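6-phospho-alpha-glucosidase (Merdibacter massiliensis, PDB 6VC6) binds NAD and a manganese ion and, as a family 4 glycoside hydrolase, probably hydrolyses 6-phospho-alpha-glucosides. Local coordinates at residues Y4-G10 with M78-Q84; L35-D39 with D70-Y75. One frame throughout, in Å; residues are numbered along the deposited sequence.

How the interactions relate
Both interactions belong to the NAD-binding Rossmann-type part of the family 4 glycosyl hydrolase region, and their centres are about 8 Å apart. Interaction 1 joins the parallel strands 4-9 and 80-83; interaction 2 packs strand 32-38, the neighbour of 4-9 on its other flank, against the short helix 71-75. Along the chain interaction 2 is nested inside the loop that interaction 1 closes, and helix 71-75 is followed, after a short connection, by strand 80-83. The two meet through backbone: Gly10 N lies 2.7 Å from Phe38 O, a probable hydrogen bond. Each then reaches the cofactor from its strand ends, Gly10 and Gln84 in one, Asp39 in the other.

Interaction 1. Residues Y4-G10 with M78-Q84; sequences YNVCIVG and MDFIFMQ. With NAD (nicotinamide-adenine-dinucleotide), chain G.
Asn5 and Asp79 hold each other twice, by bonds added to the regular strand pairing. Asn5 O takes Phe80 N at 3.2 Å, which starts that pairing, and also Asp79 N at 3.0 Å, while Asp79 OD2 accepts Asn5 N in an almost straight bond (171°) on its anti lone pair. An aspartate suits this strand entrance because its carboxylate supplies an acceptor for a backbone N-H. Beyond it, alternating backbone bonds carry the parallel pairing on to Gln84 N and Val9 O. Side chains alternate between the faces. On one, Val6 sends CG1 opposite its backbone N (chi1 179°), which sets this methyl squarely over the centre of the Phe82 ring, 4.1 Å from the centroid: a CH-pi contact. Phe80 turns its edge to Tyr4 in an offset edge-to-face pair. On the other face, Cys7 CB meets Ile81 CD1 at 3.6 Å, and the bent selenomethionine Met83 brings CE within 3.6 Å of Val9 CG1. Gly10, with positive phi, has no room for a CB, which would strike Gln84 O; its CA lies 3.8 Å from NAD O4B. It begins the glycine-rich turn after the first strand of a Rossmann fold, where a missing side chain lets the dinucleotide approach. Helices 16-25 and 318-331 cover the face of Ile8 and Phe82, helix 113-136 packs on Met83, and strand 32-38 pairs with the far edge of 4-9.

Interaction 2. Residues L35-D39 with D70-Y75; sequences LVLFD and DPAEAY. With NAD (nicotinamide-adenine-dinucleotide), chain G.
Asp39 OD2, just past the end of strand 32-38, is gripped by NAD O3B at 2.8 Å and by the backbone N of Gly12. Its partner OD1 accepts NAD O2B and Asp41 N, so the carboxylate spans both hydroxyls of the adenosine ribose. One residue earlier, Phe38 faces helix 71-75. Its CG stands anti to the backbone N (chi1 179°), carrying the ring to the helix start, where CE1 comes 3.5 Å from Pro71 N. Tyr75 turns its edge to one face of that ring, planes 53° apart, with OH 3.1 Å from Phe38 CD2. The small methyl of Ala74 lets helix and strand approach: its CB meets Phe38 CB at 3.7 Å, and Val36 CG1 lies 3.7 Å from Ala74 CA. Asp70 caps the helix with a weak bond from Ala72 N to OD1, and Pro71 fits its first turn, where no N-H partner is required. With an alanine in place of Phe38, the Tyr75 edge and Pro71 would probably lose their shared apolar partner and a gap would open beside the adenine. Across strand and helix the contact is largely apolar, while the polar work falls to Asp39, the acid at the second strand's end, as in many NAD-preferring Rossmann folds.

Interaction 1. Residues Y4-G10 with M78-Q84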
loop_
_atom_site.group_PDB
_atom_site.type_symbol
_atom_site.label_atom_id
_atom_site.label_comp_id
_atom_site.label_asym_id
_atom_site.label_seq_id
_atom_site.Cartn_x
_atom_site.Cartn_y
_atom_site.Cartn_z
ATOM N N TYR A 4 -2.778 14.942 -19.853
ATOM C CA TYR A 4 -3.525 14.722 -18.625
ATOM C C TYR A 4 -3.049 15.642 -17.508
ATOM O O TYR A 4 -1.872 16.008 -17.435
ATOM C CB TYR A 4 -3.408 13.261 -18.174
ATOM C CG TYR A 4 -3.968 12.280 -19.176
ATOM C CD1 TYR A 4 -5.308 11.921 -19.148
ATOM C CD2 TYR A 4 -3.159 11.720 -20.157
ATOM C CE1 TYR A 4 -5.827 11.027 -20.065
ATOM C CE2 TYR A 4 -3.669 10.825 -21.078
ATOM C CZ TYR A 4 -5.004 10.483 -21.027
ATOM O OH TYR A 4 -5.518 9.592 -21.941
ATOM N N ASN A 5 -3.986 16.005 -16.635
ATOM C CA ASN A 5 -3.703 16.772 -15.430
ATOM C C ASN A 5 -3.667 15.825 -14.238
ATOM O O ASN A 5 -4.606 15.050 -14.027
ATOM C CB ASN A 5 -4.757 17.859 -15.210
ATOM C CG ASN A 5 -4.761 18.900 -16.313
ATOM O OD1 ASN A 5 -3.776 19.066 -17.032
ATOM N ND2 ASN A 5 -5.876 19.609 -16.451
ATOM N N VAL A 6 -2.586 15.888 -13.464
ATOM C CA VAL A 6 -2.348 14.963 -12.362
ATOM C C VAL A 6 -2.093 15.762 -11.092
ATOM O O VAL A 6 -1.434 16.806 -11.126
ATOM C CB VAL A 6 -1.161 14.023 -12.664
ATOM C CG1 VAL A 6 -0.912 13.070 -11.502
ATOM C CG2 VAL A 6 -1.407 13.249 -13.948
ATOM N N CYS A 7 -2.622 15.273 -9.972
ATOM C CA CYS A 7 -2.347 15.845 -8.661
ATOM C C CYS A 7 -1.898 14.740 -7.719
ATOM O O CYS A 7 -2.547 13.692 -7.633
ATOM C CB CYS A 7 -3.574 16.560 -8.086
ATOM S SG CYS A 7 -3.428 16.960 -6.326
ATOM N N ILE A 8 -0.790 14.971 -7.023
ATOM C CA ILE A 8 -0.277 14.041 -6.025
ATOM C C ILE A 8 -0.694 14.545 -4.651
ATOM O O ILE A 8 -0.301 15.643 -4.238
ATOM C CB ILE A 8 1.250 13.895 -6.118
ATOM C CG1 ILE A 8 1.645 13.179 -7.410
ATOM C CG2 ILE A 8 1.786 13.143 -4.906
ATOM C CD1 ILE A 8 3.142 13.082 -7.617
ATOM N N VAL A 9 -1.495 13.753 -3.946
ATOM C CA VAL A 9 -1.878 14.062 -2.573
ATOM C C VAL A 9 -0.823 13.472 -1.648
ATOM O O VAL A 9 -0.615 12.254 -1.624
ATOM C CB VAL A 9 -3.274 13.518 -2.242
ATOM C CG1 VAL A 9 -3.554 13.671 -0.757
ATOM C CG2 VAL A 9 -4.330 14.242 -3.063
ATOM N N GLY A 10 -0.161 14.335 -0.885
ATOM C CA GLY A 10 0.984 13.920 -0.100
ATOM C C GLY A 10 2.274 14.266 -0.812
ATOM O O GLY A 10 3.172 13.428 -0.939
HETATM N N MSE A 78 -8.982 18.016 -12.734
HETATM C CA MSE A 78 -7.970 16.970 -12.686
HETATM C C MSE A 78 -8.471 15.682 -13.331
HETATM O O MSE A 78 -9.646 15.334 -13.213
HETATM C CB MSE A 78 -7.546 16.700 -11.241
HETATM C CG MSE A 78 -6.681 17.794 -10.636
HETATM SE SE MSE A 78 -4.879 17.825 -11.379
HETATM C CE MSE A 78 -4.667 19.752 -11.582
ATOM N N ASP A 79 -7.572 14.984 -14.021
ATOM C CA ASP A 79 -7.896 13.687 -14.603
ATOM C C ASP A 79 -7.507 12.537 -13.684
ATOM O O ASP A 79 -8.214 11.525 -13.624
ATOM C CB ASP A 79 -7.198 13.523 -15.957
ATOM C CG ASP A 79 -7.665 14.537 -16.982
ATOM O OD1 ASP A 79 -8.881 14.581 -17.267
ATOM O OD2 ASP A 79 -6.815 15.289 -17.504
ATOM N N PHE A 80 -6.398 12.676 -12.961
ATOM C CA PHE A 80 -5.907 11.631 -12.076
ATOM C C PHE A 80 -5.442 12.248 -10.767
ATOM O O PHE A 80 -4.816 13.312 -10.758
ATOM C CB PHE A 80 -4.751 10.852 -12.716
ATOM C CG PHE A 80 -5.185 9.888 -13.780
ATOM C CD1 PHE A 80 -5.618 8.616 -13.446
ATOM C CD2 PHE A 80 -5.158 10.253 -15.116
ATOM C CE1 PHE A 80 -6.017 7.726 -14.424
ATOM C CE2 PHE A 80 -5.556 9.366 -16.098
ATOM C CZ PHE A 80 -5.985 8.101 -15.751
ATOM N N ILE A 81 -5.751 11.571 -9.664
ATOM C CA ILE A 81 -5.286 11.956 -8.336
ATOM C C ILE A 81 -4.470 10.799 -7.779
ATOM O O ILE A 81 -5.006 9.704 -7.561
ATOM C CB ILE A 81 -6.449 12.309 -7.396
ATOM C CG1 ILE A 81 -7.354 13.366 -8.031
ATOM C CG2 ILE A 81 -5.917 12.794 -6.057
ATOM C CD1 ILE A 81 -6.693 14.715 -8.203
ATOM N N PHE A 82 -3.180 11.036 -7.556
ATOM C CA PHE A 82 -2.285 10.051 -6.956
ATOM C C PHE A 82 -2.216 10.336 -5.459
ATOM O O PHE A 82 -1.682 11.369 -5.043
ATOM C CB PHE A 82 -0.893 10.107 -7.585
ATOM C CG PHE A 82 -0.835 9.619 -9.011
ATOM C CD1 PHE A 82 -1.976 9.197 -9.675
ATOM C CD2 PHE A 82 0.375 9.583 -9.687
ATOM C CE1 PHE A 82 -1.913 8.754 -10.985
ATOM C CE2 PHE A 82 0.446 9.139 -10.995
ATOM C CZ PHE A 82 -0.700 8.724 -11.644
HETATM N N MSE A 83 -2.751 9.427 -4.652
HETATM C CA MSE A 83 -2.790 9.632 -3.207
HETATM C C MSE A 83 -1.750 8.784 -2.480
HETATM O O MSE A 83 -1.756 7.557 -2.584
HETATM C CB MSE A 83 -4.188 9.325 -2.664
HETATM C CG MSE A 83 -5.318 9.879 -3.514
HETATM SE SE MSE A 83 -6.969 10.113 -2.503
HETATM C CE MSE A 83 -6.437 11.633 -1.412
ATOM N N GLN A 84 -0.862 9.443 -1.741
ATOM C CA GLN A 84 0.169 8.764 -0.961
ATOM C C GLN A 84 0.407 9.507 0.352
ATOM O O GLN A 84 1.539 9.793 0.742
ATOM C CB GLN A 84 1.463 8.621 -1.763
ATOM C CG GLN A 84 2.029 9.924 -2.311
ATOM C CD GLN A 84 3.398 9.739 -2.936
ATOM O OE1 GLN A 84 4.083 10.708 -3.264
ATOM N NE2 GLN A 84 3.805 8.485 -3.104
HETATM P PA NAD G . 5.803 10.260 4.604
HETATM O O1A NAD G . 7.217 10.442 4.107
HETATM O O2A NAD G . 5.441 10.667 6.012
HETATM O O5B NAD G . 4.806 11.016 3.595
HETATM C C5B NAD G . 3.464 11.296 3.978
HETATM C C4B NAD G . 3.066 12.668 3.461
HETATM O O4B NAD G . 1.641 12.788 3.446
HETATM C C3B NAD G . 3.606 13.759 4.372
HETATM O O3B NAD G . 4.307 14.729 3.591
HETATM C C2B NAD G . 2.384 14.399 4.994
HETATM O O2B NAD G . 2.549 15.815 5.094
HETATM C C1B NAD G . 1.272 14.042 4.023
HETATM N N9A NAD G . -0.047 13.962 4.696
HETATM C C8A NAD G . -0.315 13.401 5.890
HETATM N N7A NAD G . -1.633 13.521 6.198
HETATM C C5A NAD G . -2.227 14.177 5.184
HETATM C C6A NAD G . -3.598 14.640 4.860
HETATM N N6A NAD G . -4.632 14.418 5.706
HETATM N N1A NAD G . -3.782 15.292 3.690
HETATM C C2A NAD G . -2.766 15.521 2.837
HETATM N N3A NAD G . -1.501 15.131 3.067
HETATM C C4A NAD G . -1.175 14.470 4.202
HETATM O O3 NAD G . 5.362 8.725 4.396
HETATM P PN NAD G . 6.060 7.760 3.316
HETATM O O1N NAD G . 6.986 6.818 4.049
HETATM O O2N NAD G . 6.563 8.579 2.151
HETATM O O5D NAD G . 4.776 6.924 2.832
HETATM C C5D NAD G . 3.862 7.492 1.896
HETATM C C4D NAD G . 2.603 6.639 1.880
HETATM O O4D NAD G . 2.681 5.671 0.831
HETATM C C3D NAD G . 2.460 5.872 3.186
HETATM O O3D NAD G . 1.117 6.003 3.658
HETATM C C2D NAD G . 2.701 4.428 2.811
HETATM O O2D NAD G . 1.909 3.547 3.608
HETATM C C1D NAD G . 2.265 4.412 1.358
HETATM N N1N NAD G . 2.823 3.284 0.617
HETATM C C2N NAD G . 1.963 2.359 0.189
HETATM C C3N NAD G . 2.394 1.254 -0.522
HETATM C C7N NAD G . 1.384 0.244 -0.975
HETATM O O7N NAD G . 1.762 -0.840 -1.387
HETATM N N7N NAD G . 0.092 0.560 -0.901
HETATM C C4N NAD G . 3.747 1.117 -0.805
HETATM C C5N NAD G . 4.627 2.091 -0.346
HETATM C C6N NAD G . 4.135 3.183 0.365
#

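Interaction 2. Residues L35-D39 with D70-Y75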
loop_
_atom_site.group_PDB
_atom_site.type_symbol
_atom_site.label_atom_id
_atom_site.label_comp_id
_atom_site.label_asym_id
_atom_site.label_seq_id
_atom_site.Cartn_x
_atom_site.Cartn_y
_atom_site.Cartn_z
ATOM N N LEU A 35 0.840 19.255 -13.469
ATOM C CA LEU A 35 1.051 18.456 -12.268
ATOM C C LEU A 35 1.019 19.370 -11.053
ATOM O O LEU A 35 1.640 20.437 -11.060
ATOM C CB LEU A 35 2.380 17.696 -12.323
ATOM C CG LEU A 35 2.789 17.000 -11.022
ATOM C CD1 LEU A 35 1.972 15.734 -10.805
ATOM C CD2 LEU A 35 4.277 16.690 -11.015
ATOM N N VAL A 36 0.294 18.953 -10.017
ATOM C CA VAL A 36 0.157 19.722 -8.785
ATOM C C VAL A 36 0.469 18.812 -7.606
ATOM O O VAL A 36 -0.128 17.738 -7.471
ATOM C CB VAL A 36 -1.252 20.327 -8.635
ATOM C CG1 VAL A 36 -1.342 21.136 -7.350
ATOM C CG2 VAL A 36 -1.596 21.190 -9.835
ATOM N N LEU A 37 1.396 19.240 -6.756
ATOM C CA LEU A 37 1.681 18.548 -5.505
ATOM C C LEU A 37 0.865 19.194 -4.392
ATOM O O LEU A 37 0.987 20.398 -4.147
ATOM C CB LEU A 37 3.172 18.603 -5.173
ATOM C CG LEU A 37 4.168 18.034 -6.184
ATOM C CD1 LEU A 37 5.579 18.095 -5.618
ATOM C CD2 LEU A 37 3.803 16.610 -6.565
ATOM N N PHE A 38 0.032 18.402 -3.725
ATOM C CA PHE A 38 -0.748 18.879 -2.594
ATOM C C PHE A 38 -0.276 18.206 -1.312
ATOM O O PHE A 38 0.103 17.031 -1.318
ATOM C CB PHE A 38 -2.245 18.620 -2.788
ATOM C CG PHE A 38 -3.087 19.067 -1.625
ATOM C CD1 PHE A 38 -3.449 20.396 -1.483
ATOM C CD2 PHE A 38 -3.503 18.159 -0.663
ATOM C CE1 PHE A 38 -4.217 20.811 -0.412
ATOM C CE2 PHE A 38 -4.272 18.569 0.412
ATOM C CZ PHE A 38 -4.628 19.896 0.537
ATOM N N ASP A 39 -0.308 18.962 -0.219
ATOM C CA ASP A 39 0.057 18.453 1.094
ATOM C C ASP A 39 -0.483 19.413 2.142
ATOM O O ASP A 39 -0.730 20.589 1.862
ATOM C CB ASP A 39 1.575 18.291 1.237
ATOM C CG ASP A 39 1.957 17.292 2.314
ATOM O OD1 ASP A 39 1.464 17.424 3.454
ATOM O OD2 ASP A 39 2.752 16.376 2.020
ATOM N N ASP A 70 -3.453 24.314 -0.890
ATOM C CA ASP A 70 -4.817 24.775 -1.102
ATOM C C ASP A 70 -5.587 23.720 -1.881
ATOM O O ASP A 70 -5.188 23.379 -3.005
ATOM C CB ASP A 70 -4.818 26.106 -1.856
ATOM C CG ASP A 70 -6.216 26.612 -2.157
ATOM O OD1 ASP A 70 -7.161 26.247 -1.427
ATOM O OD2 ASP A 70 -6.369 27.381 -3.130
ATOM N N PRO A 71 -6.679 23.175 -1.334
ATOM C CA PRO A 71 -7.408 22.121 -2.064
ATOM C C PRO A 71 -7.988 22.585 -3.388
ATOM O O PRO A 71 -8.040 21.801 -4.343
ATOM C CB PRO A 71 -8.510 21.713 -1.073
ATOM C CG PRO A 71 -8.009 22.148 0.266
ATOM C CD PRO A 71 -7.222 23.396 0.015
ATOM N N ALA A 72 -8.429 23.842 -3.474
ATOM C CA ALA A 72 -9.026 24.339 -4.710
ATOM C C ALA A 72 -8.008 24.348 -5.845
ATOM O O ALA A 72 -8.308 23.927 -6.968
ATOM C CB ALA A 72 -9.604 25.737 -4.490
ATOM N N GLU A 73 -6.793 24.825 -5.566
ATOM C CA GLU A 73 -5.749 24.834 -6.586
ATOM C C GLU A 73 -5.363 23.423 -7.008
ATOM O O GLU A 73 -4.969 23.204 -8.160
ATOM C CB GLU A 73 -4.513 25.573 -6.072
ATOM C CG GLU A 73 -4.659 27.081 -5.992
ATOM C CD GLU A 73 -3.362 27.763 -5.602
ATOM O OE1 GLU A 73 -2.334 27.064 -5.486
ATOM O OE2 GLU A 73 -3.370 28.997 -5.408
ATOM N N ALA A 74 -5.473 22.455 -6.097
ATOM C CA ALA A 74 -4.958 21.118 -6.369
ATOM C C ALA A 74 -5.950 20.261 -7.145
ATOM O O ALA A 74 -5.559 19.550 -8.076
ATOM C CB ALA A 74 -4.581 20.429 -5.057
ATOM N N TYR A 75 -7.232 20.319 -6.789
ATOM C CA TYR A 75 -8.207 19.339 -7.249
ATOM C C TYR A 75 -9.079 19.829 -8.399
ATOM O O TYR A 75 -9.914 19.062 -8.890
ATOM C CB TYR A 75 -9.100 18.907 -6.081
ATOM C CG TYR A 75 -8.335 18.375 -4.890
ATOM C CD1 TYR A 75 -7.153 17.666 -5.058
ATOM C CD2 TYR A 75 -8.796 18.583 -3.596
ATOM C CE1 TYR A 75 -6.450 17.179 -3.972
ATOM C CE2 TYR A 75 -8.101 18.098 -2.503
ATOM C CZ TYR A 75 -6.929 17.398 -2.697
ATOM O OH TYR A 75 -6.233 16.914 -1.613
HETATM P PA NAD G . 5.803 10.260 4.604
HETATM O O1A NAD G . 7.217 10.442 4.107
HETATM O O2A NAD G . 5.441 10.667 6.012
HETATM O O5B NAD G . 4.806 11.016 3.595
HETATM C C5B NAD G . 3.464 11.296 3.978
HETATM C C4B NAD G . 3.066 12.668 3.461
HETATM O O4B NAD G . 1.641 12.788 3.446
HETATM C C3B NAD G . 3.606 13.759 4.372
HETATM O O3B NAD G . 4.307 14.729 3.591
HETATM C C2B NAD G . 2.384 14.399 4.994
HETATM O O2B NAD G . 2.549 15.815 5.094
HETATM C C1B NAD G . 1.272 14.042 4.023
HETATM N N9A NAD G . -0.047 13.962 4.696
HETATM C C8A NAD G . -0.315 13.401 5.890
HETATM N N7A NAD G . -1.633 13.521 6.198
HETATM C C5A NAD G . -2.227 14.177 5.184
HETATM C C6A NAD G . -3.598 14.640 4.860
HETATM N N6A NAD G . -4.632 14.418 5.706
HETATM N N1A NAD G . -3.782 15.292 3.690
HETATM C C2A NAD G . -2.766 15.521 2.837
HETATM N N3A NAD G . -1.501 15.131 3.067
HETATM C C4A NAD G . -1.175 14.470 4.202
HETATM O O3 NAD G . 5.362 8.725 4.396
HETATM P PN NAD G . 6.060 7.760 3.316
HETATM O O1N NAD G . 6.986 6.818 4.049
HETATM O O2N NAD G . 6.563 8.579 2.151
HETATM O O5D NAD G . 4.776 6.924 2.832
HETATM C C5D NAD G . 3.862 7.492 1.896
HETATM C C4D NAD G . 2.603 6.639 1.880
HETATM O O4D NAD G . 2.681 5.671 0.831
HETATM C C3D NAD G . 2.460 5.872 3.186
HETATM O O3D NAD G . 1.117 6.003 3.658
HETATM C C2D NAD G . 2.701 4.428 2.811
HETATM O O2D NAD G . 1.909 3.547 3.608
HETATM C C1D NAD G . 2.265 4.412 1.358
HETATM N N1N NAD G . 2.823 3.284 0.617
HETATM C C2N NAD G . 1.963 2.359 0.189
HETATM C C3N NAD G . 2.394 1.254 -0.522
HETATM C C7N NAD G . 1.384 0.244 -0.975
HETATM O O7N NAD G . 1.762 -0.840 -1.387
HETATM N N7N NAD G . 0.092 0.560 -0.901
HETATM C C4N NAD G . 3.747 1.117 -0.805
HETATM C C5N NAD G . 4.627 2.091 -0.346
HETATM C C6N NAD G . 4.135 3.183 0.365
#